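Local coordinates for PP1b (Porcine reproductive and respiratory syndrome virus, PDB 6JDR), which probably unwinds RNA and DNA duplexes with 5' to 3' polarity, driven by ATP hydrolysis, as the zinc-binding helicase piece of the arterivirus replicase polyprotein, at residues Q175-L178 against D179-A183; K155-W158 against L159-Q162; V113-D117 against G118-S122. The protein carries 1 engineered substitution. All coordinates share one frame; numbering follows the deposited sequence.

Contact 1: Q175-L178 against D179-A183; sequences QTML and DMIRA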
loop_
_atom_site.group_PDB
_atom_site.type_symbol
_atom_site.label_atom_id
_atom_site.label_comp_id
_atom_site.label_asym_id
_atom_site.label_seq_id
_atom_site.Cartn_x
_atom_site.Cartn_y
_atom_site.Cartn_z
ATOM N N GLN A 175 -14.730 11.333 5.716
ATOM C CA GLN A 175 -13.837 11.748 6.778
ATOM C C GLN A 175 -12.420 11.248 6.547
ATOM O O GLN A 175 -11.465 12.010 6.702
ATOM C CB GLN A 175 -14.349 11.254 8.135
ATOM C CG GLN A 175 -13.579 11.813 9.325
ATOM C CD GLN A 175 -13.573 13.332 9.351
ATOM O OE1 GLN A 175 -14.618 13.972 9.206
ATOM N NE2 GLN A 175 -12.396 13.917 9.533
ATOM N N THR A 176 -12.282 9.975 6.178
ATOM C CA THR A 176 -10.964 9.402 5.894
ATOM C C THR A 176 -10.358 10.100 4.679
ATOM O O THR A 176 -9.171 10.393 4.659
ATOM C CB THR A 176 -11.013 7.870 5.682
ATOM O OG1 THR A 176 -11.914 7.541 4.616
ATOM C CG2 THR A 176 -11.461 7.162 6.961
ATOM N N MET A 177 -11.188 10.390 3.683
ATOM C CA MET A 177 -10.772 11.214 2.551
ATOM C C MET A 177 -10.231 12.571 3.004
ATOM O O MET A 177 -9.205 13.024 2.495
ATOM C CB MET A 177 -11.940 11.423 1.577
ATOM C CG MET A 177 -11.581 12.223 0.337
ATOM S SD MET A 177 -12.969 12.382 -0.796
ATOM C CE MET A 177 -12.235 13.375 -2.092
ATOM N N LEU A 178 -10.921 13.212 3.949
ATOM C CA LEU A 178 -10.493 14.510 4.480
ATOM C C LEU A 178 -9.199 14.389 5.284
ATOM O O LEU A 178 -8.301 15.224 5.154
ATOM C CB LEU A 178 -11.594 15.134 5.348
ATOM C CG LEU A 178 -11.349 16.544 5.910
ATOM C CD1 LEU A 178 -11.028 17.545 4.807
ATOM C CD2 LEU A 178 -12.560 17.007 6.710
ATOM N N ASP A 179 -9.113 13.354 6.113
ATOM C CA ASP A 179 -7.902 13.082 6.882
ATOM C C ASP A 179 -6.703 12.917 5.952
ATOM O O ASP A 179 -5.642 13.496 6.186
ATOM C CB ASP A 179 -8.072 11.815 7.730
ATOM C CG ASP A 179 -9.099 11.977 8.842
ATOM O OD1 ASP A 179 -9.476 13.126 9.167
ATOM O OD2 ASP A 179 -9.526 10.943 9.397
ATOM N N MET A 180 -6.886 12.136 4.889
ATOM C CA MET A 180 -5.819 11.867 3.930
ATOM C C MET A 180 -5.392 13.140 3.206
ATOM O O MET A 180 -4.199 13.384 3.034
ATOM C CB MET A 180 -6.270 10.812 2.912
ATOM C CG MET A 180 -5.174 10.295 1.987
ATOM S SD MET A 180 -4.029 9.149 2.787
ATOM C CE MET A 180 -2.698 10.241 3.273
ATOM N N ILE A 181 -6.365 13.943 2.782
ATOM C CA ILE A 181 -6.086 15.201 2.080
ATOM C C ILE A 181 -5.256 16.156 2.944
ATOM O O ILE A 181 -4.351 16.818 2.440
ATOM C CB ILE A 181 -7.392 15.894 1.612
ATOM C CG1 ILE A 181 -8.006 15.122 0.442
ATOM C CG2 ILE A 181 -7.134 17.335 1.176
ATOM C CD1 ILE A 181 -9.461 15.449 0.186
ATOM N N ARG A 182 -5.566 16.219 4.235
ATOM C CA ARG A 182 -4.821 17.062 5.168
ATOM C C ARG A 182 -3.400 16.548 5.404
ATOM O O ARG A 182 -2.473 17.340 5.550
ATOM C CB ARG A 182 -5.565 17.168 6.507
ATOM C CG ARG A 182 -6.821 18.025 6.448
ATOM C CD ARG A 182 -7.716 17.783 7.654
ATOM N NE ARG A 182 -8.874 18.678 7.681
ATOM C CZ ARG A 182 -9.878 18.587 8.552
ATOM N NH1 ARG A 182 -9.887 17.635 9.480
ATOM N NH2 ARG A 182 -10.885 19.453 8.494
ATOM N N ALA A 183 -3.237 15.227 5.448
ATOM C CA ALA A 183 -1.927 14.613 5.672
ATOM C C ALA A 183 -1.003 14.771 4.467
ATOM O O ALA A 183 0.209 14.892 4.623
ATOM C CB ALA A 183 -2.083 13.142 6.024
#
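Q175 to L178 and D179 to A183 are successive turns of one alpha-helix, joined by four i-to-i+4 backbone bonds that start at the carbonyls of Q175, T176, M177 and L178. The first of them, D179 N to Q175 O, measures 2.8 Å. The last, R182 N to L178 O, has lengthened to 3.1 Å. Over this ladder three side-chain pairs, each four residues apart, lie across one another at a slant.

On the polar flank the amide of Q175 reaches forward to D179. With chi1 at -172° its CG sits beside its own carbonyl carbon, and the bend at chi2 then turns the amide along the helix. Q175 NE2 gives a hydrogen bond of 3.0 Å to D179 OD1. The bond runs close to the amide plane but meets the carboxylate from above its plane, with an N-H...O angle of 146°, and the two flat groups are turned 56° apart.

Next to it, L178 covers one face of the R182 guanidinium. L178 CD2 touches R182 NH2 at 3.5 Å and lies off toward the rim of the group; the extended arginine chain carries the planar end back over the leucine, beside the polar pair.

M177 and I181 serve the buried side. Their contact, M177 CG to I181 CD1 at 3.9 Å, is apolar, and both residues also pack on V209 of strand 208-211. M180 faces I169 on strand 168-171, while T176 OG1 is hydrogen-bonded to T171 OG1 at the end of that strand and to T173 N just before the helix.

This helix, with its apolar side on the parallel sheet and its polar side outward, is the crossover of the beta-alpha-beta unit of strand 168-171, helix 174-184 and strand 208-211 in the superfamily 1 helicase core.

Contact 2: K155-W158 against L159-Q162; sequences KTHW and LLQQ
W158 and Q162 meet one turn apart on helix 155-162, the helix that follows the probable P-loop (Walker A) and carries K155 and T156 of that motif at its start. At Q162, CB stands 3.6 Å from W158 O and still 4.1 Å from W158 CZ3 at the ring margin. Q162 CG goes deeper: it is 3.2 Å from W158 O and sits over the six-membered ring of W158, 3.5 Å from its centroid and 5° off the normal, a CH-pi contact. The bend at chi2 (-80°) then lays the amide across the indole, the two planes 28° apart. Q162 CD follows along W158 CZ2 and CH2, and the tip, Q162 NE2, comes to 3.5 Å from W158 CZ2.

Backbone bonding between the two turns is slack, with Q161 N to H157 O and Q162 N to W158 O both weak. K155 NZ is held elsewhere, in a salt bridge to D249. Q161 doubles back on its own turn: its extended side chain brings NE2 to the carbonyl already used by its backbone N, in a weak bond of 3.3 Å from Q161 NE2 to H157 O.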
loop_
_atom_site.group_PDB
_atom_site.type_symbol
_atom_site.label_atom_id
_atom_site.label_comp_id
_atom_site.label_asym_id
_atom_site.label_seq_id
_atom_site.Cartn_x
_atom_site.Cartn_y
_atom_site.Cartn_z
ATOM N N LYS A 155 2.781 4.515 10.693
ATOM C CA LYS A 155 2.097 3.979 9.506
ATOM C C LYS A 155 1.624 5.071 8.536
ATOM O O LYS A 155 1.609 4.860 7.320
ATOM C CB LYS A 155 0.918 3.067 9.900
ATOM C CG LYS A 155 -0.080 3.661 10.894
ATOM C CD LYS A 155 0.072 3.077 12.296
ATOM C CE LYS A 155 -0.570 1.702 12.412
ATOM N NZ LYS A 155 -1.969 1.759 12.915
ATOM N N THR A 156 1.239 6.229 9.071
ATOM C CA THR A 156 0.818 7.363 8.246
ATOM C C THR A 156 2.004 7.953 7.482
ATOM O O THR A 156 1.870 8.359 6.326
ATOM C CB THR A 156 0.174 8.478 9.099
ATOM O OG1 THR A 156 -0.792 7.909 9.994
ATOM C CG2 THR A 156 -0.505 9.520 8.212
ATOM N N HIS A 157 3.161 7.987 8.141
ATOM C CA HIS A 157 4.376 8.566 7.570
ATOM C C HIS A 157 5.047 7.638 6.549
ATOM O O HIS A 157 5.787 8.105 5.683
ATOM C CB HIS A 157 5.355 8.942 8.686
ATOM C CG HIS A 157 4.768 9.864 9.713
ATOM N ND1 HIS A 157 4.704 11.231 9.538
ATOM C CD2 HIS A 157 4.208 9.614 10.922
ATOM C CE1 HIS A 157 4.135 11.782 10.595
ATOM N NE2 HIS A 157 3.825 10.823 11.450
ATOM N N TRP A 158 4.794 6.332 6.655
ATOM C CA TRP A 158 5.243 5.374 5.641
ATOM C C TRP A 158 4.630 5.706 4.287
ATOM O O TRP A 158 5.316 5.686 3.264
ATOM C CB TRP A 158 4.849 3.942 6.029
ATOM C CG TRP A 158 5.352 2.885 5.071
ATOM C CD1 TRP A 158 6.515 2.173 5.173
ATOM C CD2 TRP A 158 4.706 2.423 3.874
ATOM N NE1 TRP A 158 6.633 1.299 4.117
ATOM C CE2 TRP A 158 5.539 1.434 3.305
ATOM C CE3 TRP A 158 3.508 2.751 3.228
ATOM C CZ2 TRP A 158 5.210 0.768 2.120
ATOM C CZ3 TRP A 158 3.182 2.090 2.048
ATOM C CH2 TRP A 158 4.031 1.109 1.507
ATOM N N LEU A 159 3.332 6.002 4.296
ATOM C CA LEU A 159 2.586 6.300 3.076
ATOM C C LEU A 159 3.062 7.582 2.398
ATOM O O LEU A 159 3.085 7.662 1.168
ATOM C CB LEU A 159 1.090 6.403 3.390
ATOM C CG LEU A 159 0.152 6.752 2.233
ATOM C CD1 LEU A 159 0.266 5.730 1.112
ATOM C CD2 LEU A 159 -1.281 6.851 2.736
ATOM N N LEU A 160 3.436 8.580 3.197
ATOM C CA LEU A 160 3.872 9.874 2.665
ATOM C C LEU A 160 5.223 9.776 1.946
ATOM O O LEU A 160 5.457 10.474 0.956
ATOM C CB LEU A 160 3.937 10.917 3.785
ATOM C CG LEU A 160 2.604 11.231 4.478
ATOM C CD1 LEU A 160 2.829 12.015 5.762
ATOM C CD2 LEU A 160 1.668 11.985 3.546
ATOM N N GLN A 161 6.102 8.906 2.441
ATOM C CA GLN A 161 7.398 8.662 1.803
ATOM C C GLN A 161 7.267 7.827 0.524
ATOM O O GLN A 161 8.124 7.898 -0.361
ATOM C CB GLN A 161 8.350 7.959 2.778
ATOM C CG GLN A 161 8.707 8.778 4.011
ATOM C CD GLN A 161 9.517 7.985 5.023
ATOM O OE1 GLN A 161 10.578 7.447 4.698
ATOM N NE2 GLN A 161 9.024 7.908 6.259
ATOM N N GLN A 162 6.196 7.037 0.437
ATOM C CA GLN A 162 5.966 6.132 -0.695
ATOM C C GLN A 162 5.156 6.763 -1.826
ATOM O O GLN A 162 5.332 6.400 -2.987
ATOM C CB GLN A 162 5.249 4.868 -0.211
ATOM C CG GLN A 162 6.095 3.984 0.695
ATOM C CD GLN A 162 7.075 3.105 -0.064
ATOM O OE1 GLN A 162 7.030 3.015 -1.293
ATOM N NE2 GLN A 162 7.970 2.448 0.670
#

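Contact 3: V113-D117 against G118-S122; sequences VDLPD and GDYAS
The one hydrogen bond between these neighbours joins Y120 to P116: the phenol Y120 OH donates to P116 O at 2.7 Å. It approaches from above the carbonyl plane, 40° out of it, and so does not run along a lone pair. Seen from the tyrosine, P116 O lies in the plane of the ring, at its edge. Y120 CG stands beside its own backbone N and opposite the carbonyl carbon, which sends the ring back from the strand to grip the loop that leads into it.

Packing contacts surround the side chain. L115 CD1 stands over the centre of one face, 4.2 Å from the Y120 ring centroid and 12° off the normal, a CH-pi contact. The proline ring meets the far end of the tyrosine, a van der Waals contact of P116 CG with the hydroxyl Y120 OH at 3.5 Å, and the two side chains cross at about a right angle. L115 and Y120 both also pack on M81 of strand 79-83.

As for the backbone, upstream of the contact D114 is the centre of an inverse gamma turn, closed by L115 N to V113 O at 2.9 Å. G118, without a side chain, opens the strand with a strongly positive phi. D117 OD1 just before it is hydrogen-bonded to Q85 N.

Strand 118-124 then runs antiparallel to strand 79-83, with backbone bonds of G118 to V83 and Y120 to M81. This is a loop-to-strand junction in a four-stranded antiparallel sheet, far from the annotated metal sites, where a tyrosine of the strand pins the incoming loop.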
loop_
_atom_site.group_PDB
_atom_site.type_symbol
_atom_site.label_atom_id
_atom_site.label_comp_id
_atom_site.label_asym_id
_atom_site.label_seq_id
_atom_site.Cartn_x
_atom_site.Cartn_y
_atom_site.Cartn_z
ATOM N N VAL A 113 -28.937 -0.891 -31.605
ATOM C CA VAL A 113 -29.378 -2.154 -31.009
ATOM C C VAL A 113 -29.783 -3.140 -32.102
ATOM O O VAL A 113 -30.609 -2.819 -32.958
ATOM C CB VAL A 113 -30.573 -1.943 -30.060
ATOM N N ASP A 114 -29.201 -4.337 -32.069
ATOM C CA ASP A 114 -29.476 -5.360 -33.079
ATOM C C ASP A 114 -30.798 -6.074 -32.793
ATOM O O ASP A 114 -30.819 -7.188 -32.263
ATOM C CB ASP A 114 -28.320 -6.369 -33.161
ATOM C CG ASP A 114 -28.533 -7.426 -34.238
ATOM O OD1 ASP A 114 -29.088 -7.096 -35.309
ATOM O OD2 ASP A 114 -28.145 -8.593 -34.011
ATOM N N LEU A 115 -31.897 -5.414 -33.144
ATOM C CA LEU A 115 -33.230 -5.998 -33.042
ATOM C C LEU A 115 -34.134 -5.432 -34.129
ATOM O O LEU A 115 -33.966 -4.278 -34.533
ATOM C CB LEU A 115 -33.848 -5.703 -31.674
ATOM C CG LEU A 115 -33.414 -6.567 -30.489
ATOM C CD1 LEU A 115 -34.065 -6.043 -29.220
ATOM C CD2 LEU A 115 -33.762 -8.033 -30.709
ATOM N N PRO A 116 -35.103 -6.236 -34.604
ATOM C CA PRO A 116 -36.068 -5.716 -35.572
ATOM C C PRO A 116 -36.982 -4.662 -34.955
ATOM O O PRO A 116 -37.107 -4.586 -33.729
ATOM C CB PRO A 116 -36.867 -6.957 -35.982
ATOM C CG PRO A 116 -36.707 -7.915 -34.857
ATOM C CD PRO A 116 -35.348 -7.655 -34.282
ATOM N N ASP A 117 -37.611 -3.858 -35.807
ATOM C CA ASP A 117 -38.497 -2.788 -35.350
ATOM C C ASP A 117 -39.596 -3.333 -34.448
ATOM O O ASP A 117 -40.142 -4.409 -34.699
ATOM C CB ASP A 117 -39.126 -2.059 -36.542
ATOM C CG ASP A 117 -38.117 -1.244 -37.332
ATOM O OD1 ASP A 117 -36.916 -1.258 -36.981
ATOM O OD2 ASP A 117 -38.528 -0.583 -38.311
ATOM N N GLY A 118 -39.911 -2.585 -33.395
ATOM C CA GLY A 118 -40.950 -2.982 -32.452
ATOM C C GLY A 118 -40.816 -2.291 -31.110
ATOM O O GLY A 118 -40.016 -1.364 -30.948
ATOM N N ASP A 119 -41.625 -2.737 -30.154
ATOM C CA ASP A 119 -41.560 -2.254 -28.781
ATOM C C ASP A 119 -41.310 -3.443 -27.862
ATOM O O ASP A 119 -42.010 -4.457 -27.943
ATOM C CB ASP A 119 -42.856 -1.538 -28.394
ATOM C CG ASP A 119 -43.059 -0.243 -29.162
ATOM O OD1 ASP A 119 -43.043 -0.278 -30.409
ATOM O OD2 ASP A 119 -43.234 0.816 -28.521
ATOM N N TYR A 120 -40.302 -3.321 -27.001
ATOM C CA TYR A 120 -39.898 -4.422 -26.131
ATOM C C TYR A 120 -39.895 -4.008 -24.666
ATOM O O TYR A 120 -39.249 -3.022 -24.291
ATOM C CB TYR A 120 -38.503 -4.913 -26.509
ATOM C CG TYR A 120 -38.353 -5.329 -27.954
ATOM C CD1 TYR A 120 -38.567 -6.648 -28.345
ATOM C CD2 TYR A 120 -37.980 -4.409 -28.925
ATOM C CE1 TYR A 120 -38.420 -7.036 -29.667
ATOM C CE2 TYR A 120 -37.830 -4.787 -30.247
ATOM C CZ TYR A 120 -38.051 -6.099 -30.615
ATOM O OH TYR A 120 -37.902 -6.469 -31.932
ATOM N N ALA A 121 -40.621 -4.761 -23.844
ATOM C CA ALA A 121 -40.488 -4.648 -22.398
ATOM C C ALA A 121 -39.044 -5.015 -22.056
ATOM O O ALA A 121 -38.546 -6.054 -22.491
ATOM C CB ALA A 121 -41.457 -5.579 -21.697
ATOM N N SER A 122 -38.371 -4.154 -21.300
ATOM C CA SER A 122 -36.953 -4.341 -21.028
ATOM C C SER A 122 -36.600 -4.019 -19.583
ATOM O O SER A 122 -36.983 -2.975 -19.050
ATOM C CB SER A 122 -36.110 -3.477 -21.975
ATOM O OG SER A 122 -36.238 -2.099 -21.665
#

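Contacts 1 and 2 lie on two neighbouring helices of the superfamily 1 helicase core, their centres 14 Å apart. They touch directly: M180 SD meets L159 CD2 at 3.6 Å, and A183 O comes to 3.4 Å from L160 CD2. A bound zinc ion lies about 5 Å from the side chain of D179, and one lies about the same distance from that of T156, probably the same ion, set between the two helices close to the probable P-loop. Contact 3 belongs to a separate antiparallel sheet earlier in the chain. Its centre is 48 Å from that of contact 1 and 55 Å from that of contact 2, and it touches neither.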